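Local coordinates for protein aerobactin synthase IucA (Klebsiella pneumoniae subsp. pneumoniae, PDB 5JM8) that uses ATP to help build the siderophore aerobactin, probably by joining citrate to a hydroxamate-bearing lysine derivative, at residues Ser377-Ala382 with Ala496-Ala501; Lys384-Arg389 with Gly437-Gly442. All coordinates share one frame; numbering follows the deposited sequence.

Contact 1: Ser377-Ala382 with Ala496-Ala501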
ATOM      1  N   SER A 377     -14.271  23.444  -9.853  1.00 14.00           N
ATOM      2  CA  SER A 377     -13.506  23.560  -8.623  1.00 13.75           C
ATOM      3  C   SER A 377     -13.417  22.168  -8.002  1.00 17.03           C
ATOM      4  O   SER A 377     -14.231  21.295  -8.310  1.00 17.48           O
ATOM      5  CB  SER A 377     -14.153  24.553  -7.658  1.00 13.94           C
ATOM      6  OG  SER A 377     -15.417  24.090  -7.219  1.00 13.88           O
ATOM      7  N   LEU A 378     -12.430  21.955  -7.137  1.00 15.91           N
ATOM      8  CA  LEU A 378     -12.204  20.635  -6.557  1.00 15.41           C
ATOM      9  C   LEU A 378     -13.348  20.216  -5.638  1.00 17.61           C
ATOM     10  O   LEU A 378     -13.532  19.028  -5.369  1.00 23.13           O
ATOM     11  CB  LEU A 378     -10.881  20.617  -5.797  1.00 13.60           C
ATOM     12  CG  LEU A 378      -9.639  20.761  -6.677  1.00 16.85           C
ATOM     13  CD1 LEU A 378      -8.398  20.986  -5.826  1.00 13.80           C
ATOM     14  CD2 LEU A 378      -9.460  19.539  -7.576  1.00 11.71           C
ATOM     15  N   LEU A 379     -14.112  21.192  -5.160  1.00 15.04           N
ATOM     16  CA  LEU A 379     -15.318  20.912  -4.389  1.00 12.00           C
ATOM     17  C   LEU A 379     -16.378  20.317  -5.301  1.00 13.94           C
ATOM     18  O   LEU A 379     -17.020  19.325  -4.963  1.00 20.02           O
ATOM     19  CB  LEU A 379     -15.846  22.181  -3.718  1.00 12.56           C
ATOM     20  CG  LEU A 379     -17.214  22.083  -3.036  1.00 16.76           C
ATOM     21  CD1 LEU A 379     -17.237  20.982  -1.984  1.00 20.67           C
ATOM     22  CD2 LEU A 379     -17.587  23.420  -2.415  1.00 17.39           C
ATOM     23  N   VAL A 380     -16.549  20.930  -6.468  1.00 14.92           N
ATOM     24  CA  VAL A 380     -17.548  20.492  -7.437  1.00 15.52           C
ATOM     25  C   VAL A 380     -17.177  19.128  -8.008  1.00 15.15           C
ATOM     26  O   VAL A 380     -18.050  18.336  -8.360  1.00 13.64           O
ATOM     27  CB  VAL A 380     -17.701  21.524  -8.577  1.00 13.77           C
ATOM     28  CG1 VAL A 380     -18.548  20.969  -9.720  1.00 13.99           C
ATOM     29  CG2 VAL A 380     -18.311  22.802  -8.038  1.00 14.11           C
ATOM     30  N   ALA A 381     -15.877  18.865  -8.102  1.00 15.76           N
ATOM     31  CA  ALA A 381     -15.385  17.563  -8.538  1.00 14.12           C
ATOM     32  C   ALA A 381     -15.757  16.482  -7.528  1.00 14.64           C
ATOM     33  O   ALA A 381     -16.054  15.350  -7.903  1.00 14.07           O
ATOM     34  CB  ALA A 381     -13.880  17.605  -8.736  1.00 13.43           C
ATOM     35  N   ALA A 382     -15.737  16.840  -6.249  1.00 12.15           N
ATOM     36  CA  ALA A 382     -16.108  15.914  -5.185  1.00 14.76           C
ATOM     37  C   ALA A 382     -17.611  15.648  -5.190  1.00 14.27           C
ATOM     38  O   ALA A 382     -18.045  14.497  -5.211  1.00 15.16           O
ATOM     39  CB  ALA A 382     -15.673  16.460  -3.836  1.00 11.86           C
ATOM     40  N   ALA A 496     -20.928  29.655  -2.786  1.00 24.45           N
ATOM     41  CA  ALA A 496     -20.562  30.393  -3.992  1.00 20.27           C
ATOM     42  C   ALA A 496     -19.963  29.482  -5.055  1.00 17.39           C
ATOM     43  O   ALA A 496     -20.276  29.610  -6.237  1.00 15.69           O
ATOM     44  CB  ALA A 496     -19.585  31.504  -3.651  1.00 21.34           C
ATOM     45  N   ALA A 497     -19.091  28.574  -4.629  1.00 14.94           N
ATOM     46  CA  ALA A 497     -18.486  27.607  -5.537  1.00 15.59           C
ATOM     47  C   ALA A 497     -19.559  26.767  -6.220  1.00 14.49           C
ATOM     48  O   ALA A 497     -19.507  26.532  -7.423  1.00 19.01           O
ATOM     49  CB  ALA A 497     -17.517  26.717  -4.787  1.00 14.01           C
ATOM     50  N   LEU A 498     -20.532  26.322  -5.435  1.00 16.01           N
ATOM     51  CA  LEU A 498     -21.613  25.493  -5.947  1.00 15.79           C
ATOM     52  C   LEU A 498     -22.570  26.314  -6.800  1.00 16.30           C
ATOM     53  O   LEU A 498     -23.133  25.813  -7.774  1.00 16.41           O
ATOM     54  CB  LEU A 498     -22.359  24.834  -4.788  1.00 15.25           C
ATOM     55  CG  LEU A 498     -21.488  23.903  -3.943  1.00 14.17           C
ATOM     56  CD1 LEU A 498     -22.138  23.622  -2.603  1.00 14.18           C
ATOM     57  CD2 LEU A 498     -21.206  22.608  -4.692  1.00 13.78           C
ATOM     58  N   GLY A 499     -22.753  27.576  -6.427  1.00 19.20           N
ATOM     59  CA  GLY A 499     -23.563  28.487  -7.210  1.00 19.31           C
ATOM     60  C   GLY A 499     -22.933  28.779  -8.556  1.00 19.16           C
ATOM     61  O   GLY A 499     -23.619  28.821  -9.577  1.00 22.57           O
ATOM     62  N   ALA A 500     -21.618  28.973  -8.555  1.00 16.98           N
ATOM     63  CA  ALA A 500     -20.892  29.295  -9.776  1.00 16.19           C
ATOM     64  C   ALA A 500     -20.927  28.133 -10.762  1.00 16.53           C
ATOM     65  O   ALA A 500     -20.863  28.336 -11.973  1.00 19.69           O
ATOM     66  CB  ALA A 500     -19.465  29.665  -9.449  1.00 15.98           C
ATOM     67  N   ALA A 501     -21.038  26.918 -10.234  1.00 16.94           N
ATOM     68  CA  ALA A 501     -21.091  25.716 -11.061  1.00 18.10           C
ATOM     69  C   ALA A 501     -22.511  25.431 -11.545  1.00 18.58           C
ATOM     70  O   ALA A 501     -22.733  24.524 -12.346  1.00 22.87           O
ATOM     71  CB  ALA A 501     -20.551  24.523 -10.290  1.00 14.59           C
TER
HETATM   72  O   HOH W   1     -17.191  26.059  -8.321  1.00  8.01           O
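The peptide carbonyl of A497 is the flat group here, and V380 lies over one of its faces, with V380 CG2 4.0 Å from A497 O. A water leans in from that same side, tilted out of the carbonyl plane, and donates to A497 O at a rather short 2.5 Å. Its other partner is S377 OG, 2.9 Å away, which makes the water a polar bridge between the two segments. S377 has a second job as the N-cap of helix 378-390: its OG accepts from V380 N in a weak capping bond of 3.4 Å.

The rest is aliphatic packing. A501 CB presses on the branched end of V380, closest to CG2 at 3.6 Å. L379 reaches across with CG anti to its backbone N (chi1 172°), putting CD2 4.1 Å from A497 CB and next to L498 CG. A497 and A501 each present just a CB to these branches, and the axes of the short helical pieces 378-382 and 496-500 cross at -74°, 9.6 Å apart at their closest. W401 and V402 on helix 394-420 touch L379 and L498, respectively, and extend the apolar layer.

The joint therefore depends mostly on shape. Its direct contacts are van der Waals, while a single water links the capping serine to a carbonyl near the end of helix 475-500.

Contact 2: Lys384-Arg389 with Gly437-Gly442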
ATOM      1  N   LYS A 384     -19.701  15.976  -7.501  1.00 21.44           N
ATOM      2  CA  LYS A 384     -20.051  15.216  -8.694  1.00 17.70           C
ATOM      3  C   LYS A 384     -19.759  13.727  -8.511  1.00 16.15           C
ATOM      4  O   LYS A 384     -20.475  12.880  -9.045  1.00 20.12           O
ATOM      5  CB  LYS A 384     -19.297  15.761  -9.907  1.00 16.86           C
ATOM      6  CG  LYS A 384     -19.968  16.967 -10.545  1.00 16.35           C
ATOM      7  CD  LYS A 384     -19.111  17.573 -11.642  1.00 13.69           C
ATOM      8  CE  LYS A 384     -19.903  18.565 -12.481  1.00 14.18           C
ATOM      9  NZ  LYS A 384     -19.192  18.910 -13.742  1.00 15.22           N
ATOM     10  N   ARG A 385     -18.710  13.412  -7.757  1.00 13.44           N
ATOM     11  CA  ARG A 385     -18.404  12.021  -7.432  1.00 12.54           C
ATOM     12  C   ARG A 385     -19.407  11.483  -6.424  1.00 15.43           C
ATOM     13  O   ARG A 385     -19.793  10.316  -6.482  1.00 21.56           O
ATOM     14  CB  ARG A 385     -16.988  11.884  -6.878  1.00 11.97           C
ATOM     15  CG  ARG A 385     -15.906  11.942  -7.930  1.00 12.13           C
ATOM     16  CD  ARG A 385     -14.576  11.506  -7.361  1.00 12.49           C
ATOM     17  NE  ARG A 385     -14.165  12.348  -6.243  1.00 15.30           N
ATOM     18  CZ  ARG A 385     -13.454  13.464  -6.364  1.00 11.52           C
ATOM     19  NH1 ARG A 385     -13.065  13.886  -7.560  1.00 11.72           N
ATOM     20  NH2 ARG A 385     -13.127  14.160  -5.284  1.00 11.46           N
ATOM     21  N   LEU A 386     -19.818  12.340  -5.497  1.00 13.95           N
ATOM     22  CA  LEU A 386     -20.823  11.979  -4.510  1.00 14.97           C
ATOM     23  C   LEU A 386     -22.132  11.634  -5.212  1.00 17.29           C
ATOM     24  O   LEU A 386     -22.771  10.630  -4.899  1.00 18.45           O
ATOM     25  CB  LEU A 386     -21.026  13.124  -3.516  1.00 14.83           C
ATOM     26  CG  LEU A 386     -22.118  12.954  -2.461  1.00 15.77           C
ATOM     27  CD1 LEU A 386     -21.859  11.724  -1.606  1.00 15.31           C
ATOM     28  CD2 LEU A 386     -22.211  14.211  -1.601  1.00 16.96           C
ATOM     29  N   SER A 387     -22.508  12.468  -6.176  1.00 16.96           N
ATOM     30  CA  SER A 387     -23.733  12.266  -6.943  1.00 18.05           C
ATOM     31  C   SER A 387     -23.719  10.924  -7.670  1.00 20.20           C
ATOM     32  O   SER A 387     -24.650  10.129  -7.537  1.00 25.59           O
ATOM     33  CB  SER A 387     -23.924  13.408  -7.947  1.00 17.37           C
ATOM     34  OG  SER A 387     -25.046  13.183  -8.780  1.00 19.14           O
ATOM     35  N   ASP A 388     -22.657  10.675  -8.429  1.00 16.72           N
ATOM     36  CA  ASP A 388     -22.547   9.463  -9.236  1.00 17.57           C
ATOM     37  C   ASP A 388     -22.544   8.195  -8.389  1.00 19.35           C
ATOM     38  O   ASP A 388     -23.122   7.179  -8.780  1.00 21.92           O
ATOM     39  CB  ASP A 388     -21.274   9.500 -10.085  1.00 21.85           C
ATOM     40  CG  ASP A 388     -21.328  10.551 -11.177  1.00 33.31           C
ATOM     41  OD1 ASP A 388     -22.440  10.883 -11.641  1.00 38.31           O
ATOM     42  OD2 ASP A 388     -20.251  11.042 -11.577  1.00 38.14           O
ATOM     43  N   ARG A 389     -21.880   8.253  -7.239  1.00 20.05           N
ATOM     44  CA  ARG A 389     -21.794   7.098  -6.353  1.00 16.24           C
ATOM     45  C   ARG A 389     -23.161   6.757  -5.764  1.00 17.25           C
ATOM     46  O   ARG A 389     -23.613   5.613  -5.845  1.00 19.86           O
ATOM     47  CB  ARG A 389     -20.782   7.355  -5.234  1.00 14.54           C
ATOM     48  CG  ARG A 389     -20.610   6.185  -4.273  1.00 14.21           C
ATOM     49  CD  ARG A 389     -19.429   6.389  -3.332  1.00 16.03           C
ATOM     50  NE  ARG A 389     -19.589   7.568  -2.481  1.00 18.57           N
ATOM     51  CZ  ARG A 389     -20.222   7.570  -1.313  1.00 21.46           C
ATOM     52  NH1 ARG A 389     -20.769   6.455  -0.838  1.00 27.45           N
ATOM     53  NH2 ARG A 389     -20.311   8.690  -0.613  1.00 18.06           N
ATOM     54  N   GLY A 437     -15.950   9.217   1.129  1.00 13.30           N
ATOM     55  CA  GLY A 437     -16.765   9.088  -0.063  1.00 11.21           C
ATOM     56  C   GLY A 437     -17.322  10.430  -0.499  1.00 12.91           C
ATOM     57  O   GLY A 437     -18.477  10.522  -0.915  1.00 18.61           O
ATOM     58  N   ASP A 438     -16.494  11.468  -0.386  1.00 11.42           N
ATOM     59  CA  ASP A 438     -16.820  12.816  -0.853  1.00 12.04           C
ATOM     60  C   ASP A 438     -17.935  13.495  -0.051  1.00 13.57           C
ATOM     61  O   ASP A 438     -18.528  14.469  -0.517  1.00 15.70           O
ATOM     62  CB  ASP A 438     -17.200  12.777  -2.337  1.00 11.65           C
ATOM     63  CG  ASP A 438     -16.112  12.159  -3.196  1.00 11.51           C
ATOM     64  OD1 ASP A 438     -15.074  12.822  -3.407  1.00 13.40           O
ATOM     65  OD2 ASP A 438     -16.293  11.014  -3.661  1.00 12.28           O
ATOM     66  N   LEU A 439     -18.199  12.994   1.155  1.00 11.36           N
ATOM     67  CA  LEU A 439     -19.183  13.598   2.054  1.00 11.32           C
ATOM     68  C   LEU A 439     -18.513  13.988   3.368  1.00 11.67           C
ATOM     69  O   LEU A 439     -17.773  13.190   3.935  1.00 15.03           O
ATOM     70  CB  LEU A 439     -20.340  12.630   2.325  1.00 13.62           C
ATOM     71  CG  LEU A 439     -21.471  13.165   3.209  1.00 16.10           C
ATOM     72  CD1 LEU A 439     -22.343  14.140   2.433  1.00 13.51           C
ATOM     73  CD2 LEU A 439     -22.304  12.026   3.775  1.00 19.57           C
ATOM     74  N   PRO A 440     -18.768  15.213   3.863  1.00 11.49           N
ATOM     75  CA  PRO A 440     -18.183  15.568   5.163  1.00 14.63           C
ATOM     76  C   PRO A 440     -18.690  14.672   6.292  1.00 18.89           C
ATOM     77  O   PRO A 440     -19.901  14.572   6.497  1.00 23.71           O
ATOM     78  CB  PRO A 440     -18.637  17.019   5.376  1.00 12.05           C
ATOM     79  CG  PRO A 440     -18.993  17.521   4.024  1.00 12.00           C
ATOM     80  CD  PRO A 440     -19.515  16.338   3.276  1.00 11.74           C
ATOM     81  N   VAL A 441     -17.770  14.028   7.007  1.00 15.31           N
ATOM     82  CA  VAL A 441     -18.130  13.163   8.127  1.00 14.74           C
ATOM     83  C   VAL A 441     -17.434  13.602   9.412  1.00 12.73           C
ATOM     84  O   VAL A 441     -17.567  12.954  10.451  1.00 13.52           O
ATOM     85  CB  VAL A 441     -17.772  11.686   7.838  1.00 17.72           C
ATOM     86  CG1 VAL A 441     -18.576  11.171   6.660  1.00 11.88           C
ATOM     87  CG2 VAL A 441     -16.285  11.535   7.570  1.00 11.89           C
ATOM     88  N   GLY A 442     -16.694  14.703   9.343  1.00 12.29           N
ATOM     89  CA  GLY A 442     -16.005  15.218  10.510  1.00 12.65           C
ATOM     90  C   GLY A 442     -15.224  16.489  10.243  1.00 19.11           C
ATOM     91  O   GLY A 442     -15.114  16.933   9.099  1.00 19.62           O
TER
HETATM   92  O   HOH W   2     -18.111   9.423  -4.293  1.00 14.84           O
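R385 and D438 meet in a side-on salt bridge, in which both NE and NH2 of the arginine donate to one carboxylate oxygen. R385 NE lies 3.0 Å from D438 OD1, approaching from above the carboxylate plane, while NH2 reaches that oxygen nearly along its C-O bond. The oxygen stays close to the guanidinium plane, but the two flat groups are turned 51° apart, so this is not the coplanar two-oxygen pairing. A bend at chi3 (-59°) brings the NE edge of R385 round to the acid.

One turn further along the helix, R389 NH2 donates to G437 O at a short 2.6 Å, on a lone pair in the carbonyl plane; the acceptor is tilted from the guanidinium plane. Between the arginines, the side chain of L386 fits over the loop, with CB 4.0 Å from D438 CB and CD2 4.0 Å from L439 CD1.

Water 2 joins these parts. It donates to D438 OD2 at 2.5 Å and accepts from R389 NE at 3.0 Å, in the guanidinium plane, with a weaker bond to R385 O. Q360 NE2 also donates to D438 OD1, giving that oxygen three donors and probably stabilising its negative charge.

Farther out, A404 of helix 394-420 packs against L439, and the second subunit approaches with T321 against L439 and L436 against V441. G437 and D438, both at positive phi, form part of the loop of a beta hairpin between strands 431-435 and 440-445; V441 and G442 both face Q434 in a classic beta bulge. The whole is a hairpin loop docked on helix 378-390.

Overall arrangement
Both contacts use helix 378-390: contact 1 takes its N-terminal end and contact 2 the turns that follow. Their centres lie 13 Å apart on the same side of the chain's centre, and they touch where A382 O meets D438 CB at 3.5 Å. Along the chain, contact 2 is nested inside the loop closed by contact 1. The helix thus ties the end of helix 475-500 to the hairpin of the four-stranded mixed sheet. That hairpin is flanked in sequence by the magnesium ligands Q429 and N430 before it and D447 after it, while the side chain of A497 is about 12 Å from ATP.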